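Local coordinates for protein benzoate transport porin BenP (PDB 5DL8) that probably forms a diffusion channel across the outer membrane of Acinetobacter baumannii as a porin of the OprD family, perhaps for benzoate, at residues 309-315 and 357-361; 82-86 and 146-150. One frame throughout, in Å; residues are numbered along the deposited sequence.

Interaction 1 (309-315 and 357-361); sequences NATGFFK and HETES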
loop_
_atom_site.group_PDB
_atom_site.type_symbol
_atom_site.label_atom_id
_atom_site.label_comp_id
_atom_site.label_asym_id
_atom_site.label_seq_id
_atom_site.Cartn_x
_atom_site.Cartn_y
_atom_site.Cartn_z
ATOM N N ASN A 309 5.442 -5.790 -4.478
ATOM C CA ASN A 309 5.539 -5.645 -5.928
ATOM C C ASN A 309 4.328 -6.400 -6.505
ATOM O O ASN A 309 3.332 -6.621 -5.790
ATOM C CB ASN A 309 6.903 -6.119 -6.436
ATOM C CG ASN A 309 7.216 -7.649 -6.116
ATOM O OD1 ASN A 309 6.414 -8.431 -5.511
ATOM N ND2 ASN A 309 8.398 -8.051 -6.495
ATOM N N ALA A 310 4.385 -6.832 -7.754
ATOM C CA ALA A 310 3.180 -7.323 -8.429
ATOM C C ALA A 310 2.671 -8.659 -7.978
ATOM O O ALA A 310 1.506 -8.893 -8.035
ATOM C CB ALA A 310 3.470 -7.417 -9.932
ATOM N N THR A 311 3.601 -9.575 -7.602
ATOM C CA THR A 311 3.334 -10.967 -7.375
ATOM C C THR A 311 3.712 -11.387 -5.890
ATOM O O THR A 311 3.017 -12.175 -5.265
ATOM C CB THR A 311 3.984 -11.857 -8.491
ATOM O OG1 THR A 311 5.394 -11.765 -8.542
ATOM C CG2 THR A 311 3.388 -11.564 -9.867
ATOM N N GLY A 312 4.756 -10.790 -5.306
ATOM C CA GLY A 312 4.862 -10.696 -3.834
ATOM C C GLY A 312 5.884 -11.611 -3.068
ATOM O O GLY A 312 6.350 -11.294 -1.966
ATOM N N PHE A 313 6.100 -12.752 -3.717
ATOM C CA PHE A 313 7.004 -13.787 -3.350
ATOM C C PHE A 313 6.651 -14.258 -1.935
ATOM O O PHE A 313 7.547 -14.345 -1.100
ATOM C CB PHE A 313 8.391 -13.204 -3.542
ATOM C CG PHE A 313 8.701 -12.860 -5.012
ATOM C CD1 PHE A 313 8.217 -11.719 -5.596
ATOM C CD2 PHE A 313 9.447 -13.728 -5.783
ATOM C CE1 PHE A 313 8.496 -11.479 -6.929
ATOM C CE2 PHE A 313 9.781 -13.455 -7.074
ATOM C CZ PHE A 313 9.236 -12.369 -7.696
ATOM N N PHE A 314 5.348 -14.466 -1.671
ATOM C CA PHE A 314 4.870 -14.805 -0.300
ATOM C C PHE A 314 4.340 -16.277 -0.235
ATOM O O PHE A 314 3.632 -16.691 0.648
ATOM C CB PHE A 314 3.865 -13.715 0.228
ATOM C CG PHE A 314 2.724 -13.407 -0.678
ATOM C CD1 PHE A 314 1.611 -14.273 -0.769
ATOM C CD2 PHE A 314 2.720 -12.233 -1.445
ATOM C CE1 PHE A 314 0.508 -13.984 -1.679
ATOM C CE2 PHE A 314 1.669 -11.957 -2.383
ATOM C CZ PHE A 314 0.545 -12.804 -2.479
ATOM N N LYS A 315 4.686 -17.086 -1.199
ATOM C CA LYS A 315 4.186 -18.422 -1.243
ATOM C C LYS A 315 4.927 -19.329 -0.209
ATOM O O LYS A 315 6.031 -19.028 0.251
ATOM C CB LYS A 315 4.302 -19.074 -2.665
ATOM C CG LYS A 315 3.602 -18.331 -3.791
ATOM C CD LYS A 315 4.090 -18.698 -5.211
ATOM C CE LYS A 315 3.493 -17.798 -6.223
ATOM N NZ LYS A 315 3.965 -16.388 -6.144
ATOM N N HIS A 357 9.936 -22.101 -9.472
ATOM C CA HIS A 357 10.712 -20.916 -9.320
ATOM C C HIS A 357 10.154 -19.820 -10.160
ATOM O O HIS A 357 9.498 -20.082 -11.210
ATOM C CB HIS A 357 12.228 -21.233 -9.574
ATOM C CG HIS A 357 12.599 -21.686 -10.966
ATOM N ND1 HIS A 357 12.762 -20.821 -12.034
ATOM C CD2 HIS A 357 12.928 -22.906 -11.448
ATOM C CE1 HIS A 357 13.117 -21.487 -13.122
ATOM N NE2 HIS A 357 13.250 -22.750 -12.782
ATOM N N GLU A 358 10.413 -18.561 -9.769
ATOM C CA GLU A 358 9.801 -17.451 -10.542
ATOM C C GLU A 358 10.646 -16.190 -10.461
ATOM O O GLU A 358 11.456 -16.048 -9.539
ATOM C CB GLU A 358 8.368 -17.185 -10.030
ATOM C CG GLU A 358 8.412 -16.727 -8.587
ATOM C CD GLU A 358 7.075 -16.651 -7.857
ATOM O OE1 GLU A 358 7.098 -16.262 -6.613
ATOM O OE2 GLU A 358 6.013 -16.943 -8.518
ATOM N N THR A 359 10.481 -15.305 -11.416
ATOM C CA THR A 359 11.205 -14.056 -11.469
ATOM C C THR A 359 10.274 -12.928 -11.744
ATOM O O THR A 359 9.292 -13.093 -12.488
ATOM C CB THR A 359 12.383 -14.018 -12.536
ATOM O OG1 THR A 359 11.875 -14.221 -13.864
ATOM C CG2 THR A 359 13.425 -15.028 -12.260
ATOM N N GLU A 360 10.564 -11.754 -11.211
ATOM C CA GLU A 360 9.781 -10.534 -11.557
ATOM C C GLU A 360 10.736 -9.352 -11.708
ATOM O O GLU A 360 11.536 -9.093 -10.815
ATOM C CB GLU A 360 8.781 -10.185 -10.483
ATOM C CG GLU A 360 7.814 -9.025 -10.905
ATOM C CD GLU A 360 6.845 -8.547 -9.815
ATOM O OE1 GLU A 360 6.040 -9.379 -9.300
ATOM O OE2 GLU A 360 6.893 -7.333 -9.491
ATOM N N SER A 361 10.682 -8.683 -12.846
ATOM C CA SER A 361 11.417 -7.441 -13.087
ATOM C C SER A 361 10.409 -6.278 -13.132
ATOM O O SER A 361 9.262 -6.464 -13.491
ATOM C CB SER A 361 12.336 -7.573 -14.341
ATOM O OG SER A 361 11.550 -7.819 -15.475
HETATM O O HOH W 1 5.641 -13.944 -6.364
#
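In this OprD-family barrel, the loop residues 309-315 fold against the wall strand 357-361, with E360 and E358 reaching from the strand to meet them. E360 extends with CG anti to its N (chi1 -172°), which brings the carboxylate to the loop backbone at A310 and the hydroxyl of T311. There OE2 takes the A310 N-H through its syn lone pair, N to OE2 3.1 Å at a fairly straight 163°, while T311 OG1 donates to OE1 over 2.6 Å, nearly in line with the C-O bond. One carboxylate thus holds the loop by both oxygens.

F313 lies between the two glutamates: its CZ sits 3.6 Å from E360 CB, which meets the ring at its edge. Beyond it, K315 NZ forms a salt bridge with E358, 3.2 Å from OE1, and also bonds to OE2, facing the syn lone pairs of both oxygens. A water above one face of the F313 ring, offset toward its rim, accepts from F313 N and donates to T311 OG1 and to E358 OE1, so it joins loop and strand.

E358 OE2 is also bonded to Y386 on strand 377-388; from strand 336-349, V343 packs against F313 and F348 against K315 and E358.

Interaction 2 (82-86 and 146-150); sequences VQYAV and RQLLT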
loop_
_atom_site.group_PDB
_atom_site.type_symbol
_atom_site.label_atom_id
_atom_site.label_comp_id
_atom_site.label_asym_id
_atom_site.label_seq_id
_atom_site.Cartn_x
_atom_site.Cartn_y
_atom_site.Cartn_z
ATOM N N VAL A 82 -13.809 12.776 -2.227
ATOM C CA VAL A 82 -14.605 12.301 -3.318
ATOM C C VAL A 82 -13.648 11.957 -4.440
ATOM O O VAL A 82 -12.622 12.651 -4.657
ATOM C CB VAL A 82 -15.667 13.367 -3.718
ATOM C CG1 VAL A 82 -14.981 14.671 -4.189
ATOM C CG2 VAL A 82 -16.605 12.835 -4.819
ATOM N N GLN A 83 -13.876 10.804 -5.068
ATOM C CA GLN A 83 -13.035 10.332 -6.187
ATOM C C GLN A 83 -13.932 9.693 -7.217
ATOM O O GLN A 83 -14.839 8.931 -6.887
ATOM C CB GLN A 83 -12.017 9.282 -5.723
ATOM C CG GLN A 83 -11.170 9.537 -4.451
ATOM C CD GLN A 83 -10.370 8.296 -4.055
ATOM O OE1 GLN A 83 -9.435 7.825 -4.749
ATOM N NE2 GLN A 83 -10.822 7.675 -2.956
ATOM N N TYR A 84 -13.695 10.024 -8.478
ATOM C CA TYR A 84 -14.565 9.624 -9.574
ATOM C C TYR A 84 -13.741 9.296 -10.770
ATOM O O TYR A 84 -12.915 10.125 -11.168
ATOM C CB TYR A 84 -15.486 10.752 -9.928
ATOM C CG TYR A 84 -16.386 10.416 -11.060
ATOM C CD1 TYR A 84 -17.349 9.373 -10.924
ATOM C CD2 TYR A 84 -16.326 11.125 -12.285
ATOM C CE1 TYR A 84 -18.219 9.058 -11.956
ATOM C CE2 TYR A 84 -17.219 10.816 -13.317
ATOM C CZ TYR A 84 -18.166 9.795 -13.130
ATOM O OH TYR A 84 -18.947 9.388 -14.165
ATOM N N ALA A 85 -13.965 8.101 -11.350
ATOM C CA ALA A 85 -13.288 7.670 -12.563
ATOM C C ALA A 85 -14.317 7.178 -13.631
ATOM O O ALA A 85 -15.309 6.538 -13.309
ATOM C CB ALA A 85 -12.359 6.547 -12.279
ATOM N N VAL A 86 -14.027 7.494 -14.903
ATOM C CA VAL A 86 -14.727 6.957 -16.063
ATOM C C VAL A 86 -13.867 6.012 -16.870
ATOM O O VAL A 86 -12.709 6.356 -17.188
ATOM C CB VAL A 86 -15.117 8.114 -16.991
ATOM C CG1 VAL A 86 -15.828 7.636 -18.270
ATOM C CG2 VAL A 86 -16.123 8.953 -16.245
ATOM N N ARG A 146 -3.120 1.909 -8.762
ATOM C CA ARG A 146 -3.972 1.693 -9.951
ATOM C C ARG A 146 -4.729 2.995 -10.330
ATOM O O ARG A 146 -4.061 3.949 -10.725
ATOM C CB ARG A 146 -4.887 0.484 -9.702
ATOM C CG ARG A 146 -4.215 -0.870 -9.464
ATOM C CD ARG A 146 -3.266 -1.209 -10.548
ATOM N NE ARG A 146 -2.980 -2.644 -10.613
ATOM C CZ ARG A 146 -2.214 -3.364 -9.747
ATOM N NH1 ARG A 146 -1.632 -2.831 -8.649
ATOM N NH2 ARG A 146 -2.102 -4.671 -9.969
ATOM N N GLN A 147 -6.054 3.049 -10.118
ATOM C CA GLN A 147 -6.804 4.219 -10.412
ATOM C C GLN A 147 -7.266 4.897 -9.135
ATOM O O GLN A 147 -6.457 5.634 -8.511
ATOM C CB GLN A 147 -7.932 3.898 -11.418
ATOM C CG GLN A 147 -8.818 5.037 -11.847
ATOM C CD GLN A 147 -8.073 6.316 -12.190
ATOM O OE1 GLN A 147 -7.661 7.054 -11.292
ATOM N NE2 GLN A 147 -7.960 6.633 -13.487
ATOM N N LEU A 148 -8.480 4.661 -8.670
ATOM C CA LEU A 148 -8.894 5.289 -7.344
ATOM C C LEU A 148 -8.157 4.581 -6.130
ATOM O O LEU A 148 -7.541 3.496 -6.319
ATOM C CB LEU A 148 -10.403 5.375 -7.217
ATOM C CG LEU A 148 -11.147 6.043 -8.412
ATOM C CD1 LEU A 148 -12.631 6.232 -8.095
ATOM C CD2 LEU A 148 -10.454 7.396 -8.688
ATOM N N LEU A 149 -8.174 5.219 -4.966
ATOM C CA LEU A 149 -7.354 4.845 -3.772
ATOM C C LEU A 149 -8.221 4.172 -2.670
ATOM O O LEU A 149 -9.399 4.527 -2.371
ATOM C CB LEU A 149 -6.802 6.088 -3.162
ATOM C CG LEU A 149 -5.526 6.768 -3.672
ATOM C CD1 LEU A 149 -5.326 6.700 -5.138
ATOM C CD2 LEU A 149 -5.357 8.197 -3.172
ATOM N N THR A 150 -7.661 3.125 -2.110
ATOM C CA THR A 150 -8.239 2.392 -0.957
ATOM C C THR A 150 -8.310 3.325 0.259
ATOM O O THR A 150 -7.402 4.110 0.520
ATOM C CB THR A 150 -7.374 1.140 -0.685
ATOM O OG1 THR A 150 -7.273 0.448 -1.926
ATOM C CG2 THR A 150 -7.921 0.142 0.434
#
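Q83 and L149 make the polar link here: the L149 N-H bonds to Q83 OE1, 2.9 Å from N to OE1 and fairly straight at 162°. The donor approaches at a C=O...N angle of 135°, tilted a little from the carbonyl plane. Q83 can reach it because CG lies anti to its carbonyl carbon (chi1 -47°) and the chain then runs out extended, carrying the amide across to the loop backbone. The side chains of Q83 and L149 cross at about a right angle, and L149 CB lies 3.5 Å from the same OE1.

L148 packs beside this bond, and its two methyls divide their work: CD2 rests 3.8 Å from Q83 CB, whereas CD1 lies over the strand backbone, 3.7 Å from Q83 O. Strand 72-87 belongs to the wall of the porin barrel, and residues 146-150, the end of the connection from strand 132-133 to strand 151-153, lie against it; Q83 and A85, alternate residues of the strand, both direct their CB atoms toward that connection.

A85 offers just a methyl, which meets L148 CG at 4.1 Å. Q147 CG touches that methyl too, at 3.9 Å, and its chain then bends at chi2, with NE2 hydrogen-bonded to S51 on the adjoining strand 47-65. Y84 points the other way, its OH bonded to D111. The backbone N of L148 is held by Y112 OH from strand 107-123, on the other flank of strand 72-87.

From the N terminus, strand 72-87 comes first, and the chain runs through strands 107-123 and 126-130 before residues 146-150 return to it, closing interaction 2 across 59 intervening residues. Much further on, the loop between strands 278-288 and 319-328 supplies residues 309-315; after 41 intervening residues, 357-361 of strand 355-368 complete interaction 1. The two are therefore in series, neither nested nor crossed. The order is reversed: strand first in interaction 2, loop first in interaction 1. Their centres are about 26 Å apart and their nearest atoms about 6 Å, without touching. Interaction 2 joins the connection before strand 151-153 to strand 72-87, interaction 1 the loop before strand 319-328 to strand 355-368.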